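PDB 2QCV: 5-dehydro-2-deoxygluconokinase from Bacillus halodurans C-125, which probably phosphorylates 5-dehydro-2-deoxy-D-gluconate with ATP to give 6-phospho-5-dehydro-2-deoxy-D-gluconate, a step in the breakdown of myo-inositol. Local coordinates for residues 139-144 with 169-174; 32-37 with 103-108. All blocks are in the same frame, centred on the assembly; numbering follows the deposited sequence.

How the contacts relate
Contact 1 lies in the core of the PfkB-family kinase fold, where 139-144 and 169-174 run as parallel neighbours in the large central sheet. Contact 2 belongs to the small four-stranded sheet, at the edge of the chain and against a second subunit. The two share no strand or helix; their centres are 36 Å apart, on opposite sides of the chain's centre. Their chemistry follows their place. Contact 1 is a ladder of backbone bonds with mostly aliphatic side chains on its two faces. In contact 2 a loop is held to a strand through one glutamate side chain, helped by water, a selenomethionine and groups from the other subunit.

Contact 1 of 2, residues 139-144 with 169-174; sequences SKLLLV and DVKVVF
K140 and K171 open a ladder of four backbone hydrogen bonds: K171 N gives to K140 O, L142 N to K171 O (2.7 Å), V173 N to L142 O, and V144 N to V173 O. The last is almost straight, 175° at the hydrogen. This alternation is the parallel β pattern, and CA-H groups add to it, L141 CA lying 3.2 Å from K171 O. On one face of the sheet L141, K171, L143 and V173 gather. L141 CD2 packs alongside the K171 chain, 3.6 Å from its CB, while the bent end of K171 turns away to a salt bridge with E235. L143 carries CG anti to its N (chi1 -174°), and from there CD2 leans across to V173 CG1 at 3.6 Å. Helix 271-284 covers this face through L280 and I284. The other face has L142, V144, V172 and F174. V170 sets CG1 against the L141 carbonyl carbon and CG2 3.4 Å from S139 O, and the F174 ring turns its edge to V144 O, 3.6 Å from CD1. Helix 154-167 packs here with A165 and V158, completing a β-α-β crossover. With the facing main-chain groups paired and L141 and L143 bonded on to strand 12-17, the contact is a hydrophobic sheet core; the charged end of K171 is led out to the margin, where E235 probably offsets its charge.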
# COMPACT_ATOMS: atom_id res chain seq x y z
N SER A 139 -37.45 5.97 1.21
CA SER A 139 -37.51 5.04 2.35
C SER A 139 -37.96 5.68 3.67
O SER A 139 -37.70 6.84 3.95
CB SER A 139 -36.16 4.36 2.56
OG SER A 139 -36.28 3.29 3.49
N LYS A 140 -38.63 4.88 4.49
CA LYS A 140 -38.94 5.23 5.87
C LYS A 140 -37.71 5.36 6.74
O LYS A 140 -37.59 6.31 7.54
CB LYS A 140 -39.88 4.16 6.46
CG LYS A 140 -41.26 4.11 5.83
CD LYS A 140 -42.17 3.09 6.57
CE LYS A 140 -43.37 2.78 5.69
NZ LYS A 140 -44.43 2.06 6.42
N LEU A 141 -36.78 4.40 6.55
CA LEU A 141 -35.58 4.22 7.41
C LEU A 141 -34.33 4.03 6.55
O LEU A 141 -34.38 3.40 5.49
CB LEU A 141 -35.68 2.92 8.25
CG LEU A 141 -36.89 2.60 9.11
CD1 LEU A 141 -36.77 1.26 9.76
CD2 LEU A 141 -37.13 3.66 10.16
N LEU A 142 -33.20 4.49 7.08
CA LEU A 142 -31.87 4.15 6.60
C LEU A 142 -31.16 3.38 7.70
O LEU A 142 -30.99 3.89 8.80
CB LEU A 142 -31.05 5.39 6.24
CG LEU A 142 -29.59 5.14 5.77
CD1 LEU A 142 -29.60 4.55 4.32
CD2 LEU A 142 -28.71 6.37 5.88
N LEU A 143 -30.78 2.15 7.40
CA LEU A 143 -30.08 1.31 8.35
C LEU A 143 -28.58 1.40 8.01
O LEU A 143 -28.13 1.05 6.93
CB LEU A 143 -30.58 -0.14 8.26
CG LEU A 143 -30.06 -1.19 9.27
CD1 LEU A 143 -28.57 -1.48 9.17
CD2 LEU A 143 -30.44 -0.86 10.68
N VAL A 144 -27.83 1.90 8.96
CA VAL A 144 -26.38 2.05 8.86
C VAL A 144 -25.72 0.99 9.73
O VAL A 144 -26.08 0.87 10.90
CB VAL A 144 -25.98 3.41 9.37
CG1 VAL A 144 -24.43 3.54 9.43
CG2 VAL A 144 -26.65 4.52 8.49
N ASP A 169 -36.11 13.50 5.88
CA ASP A 169 -37.02 12.97 6.87
C ASP A 169 -37.07 11.44 6.81
O ASP A 169 -38.13 10.82 6.94
CB ASP A 169 -38.41 13.62 6.70
CG ASP A 169 -39.30 13.40 7.87
OD1 ASP A 169 -38.76 13.31 8.99
OD2 ASP A 169 -40.53 13.32 7.66
N VAL A 170 -35.91 10.85 6.57
CA VAL A 170 -35.70 9.42 6.58
C VAL A 170 -35.04 9.11 7.94
O VAL A 170 -33.99 9.67 8.27
CB VAL A 170 -34.81 8.97 5.42
CG1 VAL A 170 -34.56 7.47 5.49
CG2 VAL A 170 -35.48 9.35 4.08
N LYS A 171 -35.66 8.22 8.71
CA LYS A 171 -35.16 7.89 10.04
C LYS A 171 -33.84 7.08 9.93
O LYS A 171 -33.78 6.09 9.20
CB LYS A 171 -36.20 7.06 10.79
CG LYS A 171 -35.96 6.94 12.28
CD LYS A 171 -37.24 6.53 13.07
CE LYS A 171 -38.47 7.49 12.98
NZ LYS A 171 -38.32 8.85 13.63
N VAL A 172 -32.82 7.49 10.68
CA VAL A 172 -31.47 6.87 10.64
C VAL A 172 -31.38 5.91 11.80
O VAL A 172 -31.53 6.32 12.96
CB VAL A 172 -30.34 7.92 10.66
CG1 VAL A 172 -28.92 7.26 10.77
CG2 VAL A 172 -30.44 8.82 9.38
N VAL A 173 -31.21 4.64 11.45
CA VAL A 173 -31.06 3.57 12.40
C VAL A 173 -29.63 3.05 12.35
O VAL A 173 -29.14 2.58 11.29
CB VAL A 173 -32.07 2.39 12.13
CG1 VAL A 173 -31.88 1.30 13.21
CG2 VAL A 173 -33.53 2.86 12.01
N PHE A 174 -28.94 3.15 13.48
CA PHE A 174 -27.53 2.78 13.55
C PHE A 174 -27.42 1.47 14.31
O PHE A 174 -27.71 1.41 15.50
CB PHE A 174 -26.73 3.90 14.26
CG PHE A 174 -25.23 3.70 14.30
CD1 PHE A 174 -24.51 2.94 13.35
CD2 PHE A 174 -24.50 4.31 15.33
CE1 PHE A 174 -23.13 2.84 13.45
CE2 PHE A 174 -23.12 4.19 15.42
CZ PHE A 174 -22.45 3.44 14.51

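Contact 2 of 2, residues 32-37 with 103-108; sequences PMEETM and FTEIKS
M33 and E105 bury the most surface here, with P32 next. The backbone N-H of M33, a selenomethionine, points straight at E105 OE2 (2.9 Å, 177° at the hydrogen), meeting it on the anti side and 18° out of the carboxylate plane. E105 reaches that far because its chain is extended, CG anti to its own N (chi1 177°) and CD continuing the line. E105 OE2 also sits 3.6 Å from P32 CA and accepts from water 1, which also donates to E34 OE1, and from Q71 of the second subunit. Three donors thus share OE2, which should help it keep its charge, although E34 OE1 lies 4.0 Å from E105 OE2 and the two carboxylate planes are nearly parallel; E34 itself is paired with R74 of the second subunit. A glutamine here would probably weaken this junction, its neutral amide offering a poorer acceptor, or an N-H, to the M33 N-H. Farther along the strand, toward F103, the M33 chain runs extended until it bends about CG-SE, bringing CE 3.8 Å from F103 CB and 3.5 Å from F103 O. M33 CE also lies 3.7 Å from E105 CB, and close to T104 O, a buried oxygen with no polar partner. The 3-10 turn 33-35 of the loop joining strands 21-26 and 38-44 rests on strand 101-106, M33 also touching L115 of strand 111-117, while Q71 and H72 of the second subunit pack against M33 and F103.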
# COMPACT_ATOMS: atom_id res chain seq x y z
N PRO A 32 -13.46 -28.59 14.73
CA PRO A 32 -12.58 -27.56 14.22
C PRO A 32 -12.74 -27.46 12.69
O PRO A 32 -12.97 -28.47 12.00
CB PRO A 32 -11.18 -28.07 14.58
CG PRO A 32 -11.36 -29.12 15.57
CD PRO A 32 -12.71 -29.70 15.38
N MSE A 33 -12.66 -26.24 12.17
CA MSE A 33 -12.83 -26.02 10.75
C MSE A 33 -11.82 -26.82 9.92
O MSE A 33 -12.11 -27.17 8.78
CB MSE A 33 -12.70 -24.52 10.41
CG MSE A 33 -12.77 -24.23 8.92
SE MSE A 33 -12.36 -22.37 8.53
CE MSE A 33 -13.68 -21.66 9.68
N GLU A 34 -10.65 -27.10 10.47
CA GLU A 34 -9.67 -27.96 9.78
C GLU A 34 -10.33 -29.27 9.31
O GLU A 34 -10.01 -29.80 8.25
CB GLU A 34 -8.51 -28.33 10.70
CG GLU A 34 -7.62 -27.19 11.11
CD GLU A 34 -8.03 -26.50 12.41
OE1 GLU A 34 -9.23 -26.35 12.71
OE2 GLU A 34 -7.12 -26.05 13.14
N GLU A 35 -11.26 -29.77 10.12
CA GLU A 35 -11.95 -31.02 9.84
C GLU A 35 -13.24 -30.87 9.02
O GLU A 35 -13.85 -31.87 8.65
CB GLU A 35 -12.30 -31.72 11.17
CG GLU A 35 -11.09 -31.99 12.06
CD GLU A 35 -11.47 -32.62 13.40
OE1 GLU A 35 -12.63 -33.04 13.59
OE2 GLU A 35 -10.58 -32.69 14.27
N THR A 36 -13.64 -29.62 8.74
CA THR A 36 -14.82 -29.33 7.93
C THR A 36 -14.39 -29.37 6.49
O THR A 36 -13.56 -28.56 6.08
CB THR A 36 -15.37 -27.92 8.21
OG1 THR A 36 -15.90 -27.87 9.53
CG2 THR A 36 -16.46 -27.53 7.19
N MSE A 37 -14.98 -30.30 5.74
CA MSE A 37 -14.61 -30.56 4.37
C MSE A 37 -15.52 -29.93 3.34
O MSE A 37 -15.14 -29.86 2.18
CB MSE A 37 -14.57 -32.06 4.15
CG MSE A 37 -13.54 -32.79 5.04
SE MSE A 37 -11.73 -31.94 5.06
CE MSE A 37 -11.20 -32.18 3.23
N PHE A 103 -15.74 -17.62 6.53
CA PHE A 103 -15.84 -19.06 6.75
C PHE A 103 -16.21 -19.29 8.20
O PHE A 103 -15.56 -18.75 9.11
CB PHE A 103 -14.50 -19.75 6.51
CG PHE A 103 -14.04 -19.73 5.08
CD1 PHE A 103 -13.39 -18.62 4.56
CD2 PHE A 103 -14.21 -20.86 4.28
CE1 PHE A 103 -12.96 -18.62 3.24
CE2 PHE A 103 -13.76 -20.87 2.97
CZ PHE A 103 -13.16 -19.77 2.45
N THR A 104 -17.23 -20.10 8.43
CA THR A 104 -17.72 -20.23 9.82
C THR A 104 -17.22 -21.51 10.42
O THR A 104 -17.17 -22.55 9.74
CB THR A 104 -19.25 -20.20 9.88
OG1 THR A 104 -19.74 -21.31 9.13
CG2 THR A 104 -19.77 -18.89 9.32
N GLU A 105 -16.75 -21.42 11.66
CA GLU A 105 -16.36 -22.59 12.43
C GLU A 105 -17.35 -22.72 13.56
O GLU A 105 -17.62 -21.73 14.25
CB GLU A 105 -14.97 -22.40 13.04
CG GLU A 105 -14.55 -23.57 13.90
CD GLU A 105 -13.16 -23.41 14.45
OE1 GLU A 105 -13.02 -22.68 15.46
OE2 GLU A 105 -12.22 -23.98 13.85
N ILE A 106 -17.87 -23.93 13.74
CA ILE A 106 -18.75 -24.28 14.85
C ILE A 106 -18.11 -25.44 15.61
O ILE A 106 -18.25 -26.60 15.23
CB ILE A 106 -20.17 -24.67 14.34
CG1 ILE A 106 -20.71 -23.59 13.39
CG2 ILE A 106 -21.16 -24.83 15.50
CD1 ILE A 106 -21.81 -24.08 12.49
N LYS A 107 -17.36 -25.12 16.65
CA LYS A 107 -16.72 -26.17 17.42
C LYS A 107 -17.76 -26.91 18.27
O LYS A 107 -17.67 -28.13 18.47
CB LYS A 107 -15.63 -25.58 18.29
CG LYS A 107 -14.29 -25.44 17.57
CD LYS A 107 -13.28 -24.72 18.48
CE LYS A 107 -11.87 -25.11 18.14
NZ LYS A 107 -10.90 -24.21 18.81
N SER A 108 -18.73 -26.13 18.73
CA SER A 108 -19.83 -26.56 19.58
C SER A 108 -20.85 -25.41 19.58
O SER A 108 -20.52 -24.30 19.17
CB SER A 108 -19.34 -26.75 21.02
OG SER A 108 -19.05 -25.50 21.62
O HOH W 1 -9.85 -24.84 14.86
O HOH W 2 -16.82 -26.18 12.19